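Side-chain contact in DNA ligase D 3'-phosphoesterase domain-containing protein (Methanocella paludicola, PDB 5DMP), which probably removes phosphate-bearing groups from 3' DNA ends, as a phosphoesterase of archaeal non-homologous end-joining repair: residues P37-K42 with G117-I122. Sequence-based numbering, arbitrary orientation.
Sequences PSLDPK and GSYALI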
loop_
_atom_site.group_PDB
_atom_site.type_symbol
_atom_site.label_atom_id
_atom_site.label_comp_id
_atom_site.label_asym_id
_atom_site.label_seq_id
_atom_site.Cartn_x
_atom_site.Cartn_y
_atom_site.Cartn_z
ATOM N N PRO A 37 5.129 -3.909 2.702
ATOM C CA PRO A 37 4.666 -5.064 1.963
ATOM C C PRO A 37 5.717 -6.169 2.061
ATOM O O PRO A 37 6.908 -5.861 2.313
ATOM C CB PRO A 37 4.606 -4.573 0.515
ATOM C CG PRO A 37 5.552 -3.410 0.460
ATOM C CD PRO A 37 5.458 -2.747 1.814
ATOM N N SER A 38 5.260 -7.398 1.905
ATOM C CA SER A 38 6.204 -8.502 1.750
ATOM C C SER A 38 5.919 -9.161 0.408
ATOM O O SER A 38 4.744 -9.300 -0.010
ATOM C CB SER A 38 6.083 -9.487 2.946
ATOM O OG SER A 38 6.858 -10.661 2.684
ATOM N N LEU A 39 6.987 -9.627 -0.276
ATOM C CA LEU A 39 6.825 -10.385 -1.531
ATOM C C LEU A 39 6.441 -11.822 -1.280
ATOM O O LEU A 39 6.063 -12.539 -2.223
ATOM C CB LEU A 39 8.183 -10.393 -2.312
ATOM C CG LEU A 39 8.709 -9.003 -2.646
ATOM C CD1 LEU A 39 10.100 -9.058 -3.342
ATOM C CD2 LEU A 39 7.681 -8.294 -3.531
ATOM N N ASP A 40 6.551 -12.277 -0.010
ATOM C CA ASP A 40 6.324 -13.704 0.341
ATOM C C ASP A 40 4.854 -13.924 0.702
ATOM O O ASP A 40 4.394 -13.296 1.642
ATOM C CB ASP A 40 7.207 -14.024 1.558
ATOM C CG ASP A 40 7.142 -15.487 1.975
ATOM O OD1 ASP A 40 6.218 -16.227 1.589
ATOM O OD2 ASP A 40 8.081 -15.889 2.685
ATOM N N PRO A 41 4.100 -14.744 -0.051
ATOM C CA PRO A 41 2.677 -15.043 0.184
ATOM C C PRO A 41 2.376 -15.743 1.504
ATOM O O PRO A 41 1.226 -15.844 1.828
ATOM C CB PRO A 41 2.286 -15.963 -0.935
ATOM C CG PRO A 41 3.600 -16.534 -1.444
ATOM C CD PRO A 41 4.641 -15.508 -1.216
ATOM N N LYS A 42 3.408 -16.213 2.219
ATOM C CA LYS A 42 3.238 -16.753 3.590
ATOM C C LYS A 42 3.300 -15.670 4.689
ATOM O O LYS A 42 3.017 -15.925 5.877
ATOM C CB LYS A 42 4.330 -17.829 3.830
ATOM C CG LYS A 42 4.154 -19.059 2.975
ATOM C CD LYS A 42 4.889 -20.234 3.595
ATOM C CE LYS A 42 6.296 -20.339 3.047
ATOM N NZ LYS A 42 7.242 -19.265 3.446
ATOM N N GLY A 117 2.329 -7.465 -8.990
ATOM C CA GLY A 117 1.717 -8.805 -8.930
ATOM C C GLY A 117 0.508 -8.775 -8.023
ATOM O O GLY A 117 0.055 -7.685 -7.617
ATOM N N SER A 118 -0.060 -9.952 -7.778
ATOM C CA SER A 118 -1.332 -10.054 -7.075
ATOM C C SER A 118 -1.188 -9.955 -5.559
ATOM O O SER A 118 -0.340 -10.646 -4.977
ATOM C CB SER A 118 -2.025 -11.350 -7.523
ATOM O OG SER A 118 -1.146 -12.421 -7.231
ATOM N N TYR A 119 -2.001 -9.074 -4.926
ATOM C CA TYR A 119 -2.001 -8.836 -3.490
ATOM C C TYR A 119 -3.454 -8.780 -2.999
ATOM O O TYR A 119 -4.369 -8.414 -3.760
ATOM C CB TYR A 119 -1.306 -7.496 -3.067
ATOM C CG TYR A 119 0.200 -7.606 -3.149
ATOM C CD1 TYR A 119 0.850 -7.490 -4.370
ATOM C CD2 TYR A 119 0.937 -7.834 -1.970
ATOM C CE1 TYR A 119 2.240 -7.623 -4.453
ATOM C CE2 TYR A 119 2.323 -7.961 -2.026
ATOM C CZ TYR A 119 2.933 -7.866 -3.257
ATOM O OH TYR A 119 4.311 -7.985 -3.333
ATOM N N ALA A 120 -3.618 -9.261 -1.766
ATOM C CA ALA A 120 -4.961 -9.266 -1.095
ATOM C C ALA A 120 -4.939 -8.345 0.138
ATOM O O ALA A 120 -3.947 -8.269 0.913
ATOM C CB ALA A 120 -5.361 -10.670 -0.675
ATOM N N LEU A 121 -6.101 -7.736 0.388
ATOM C CA LEU A 121 -6.351 -6.944 1.608
ATOM C C LEU A 121 -7.660 -7.524 2.189
ATOM O O LEU A 121 -8.666 -7.474 1.503
ATOM C CB LEU A 121 -6.629 -5.465 1.252
ATOM C CG LEU A 121 -5.382 -4.612 1.227
ATOM C CD1 LEU A 121 -5.791 -3.307 0.497
ATOM C CD2 LEU A 121 -4.863 -4.326 2.643
ATOM N N ILE A 122 -7.579 -8.088 3.396
ATOM C CA ILE A 122 -8.760 -8.828 3.948
ATOM C C ILE A 122 -9.164 -8.195 5.258
ATOM O O ILE A 122 -8.336 -8.155 6.194
ATOM C CB ILE A 122 -8.383 -10.331 4.236
ATOM C CG1 ILE A 122 -7.937 -11.010 2.910
ATOM C CG2 ILE A 122 -9.613 -11.103 4.852
ATOM C CD1 ILE A 122 -9.017 -11.000 1.840
#
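Tyr119 reaches out from strand 118-123 and lays the far end of its ring against the loop 37-42, where the backbone carbonyl of Ser38 and the side chain of Leu39 receive it. The packing is mostly a matter of this one ring. Its CG stands anti to the carbonyl carbon (chi1 -75°), and the length of the phenol carries the tip across, although the closest CA atoms of the two segments, those of Leu39 and Gly117, are still 9.1 Å apart. The long, flat tyrosine suits the place because it brings an aromatic edge to Ser38 O.

Two kinds of touch occur there. The first is polar in character: Ser38 O comes to the ring edge, near its plane, 3.4 Å from Tyr119 CE2, where the aromatic hydrogens carry slight positive charge. The second is a van der Waals contact: the CD2 methyl of Leu39 packs 3.4 Å from Tyr119 OH. The CB of Leu39 points away from the strand, yet one branch, CD2, comes back to the hydroxyl. No hydrogen bond joins the two segments.

Two side chains of the loop also brace its own backbone, each short and ending in an oxygen that accepts from the N two residues on. Ser38 OG, pointing away from the strand, accepts from Asp40 N at 3.2 Å in an ST turn, and Asp40 OD1 accepts from Lys42 N at 2.9 Å in an Asx turn, met from above the carboxylate plane. Between side chains, Lys42 NZ adds a salt bridge to Asp40 OD2 at 3.6 Å.

Within the antiparallel sheet, strand 118-123 runs between strands 105-111 and 132-136, and Tyr119 touches Leu110 and Lys136 on them. The loop, which connects strands 27-33 and 45-53, meets helix 148-151 through Pro37 on Glu149 and Leu39 on Ile148.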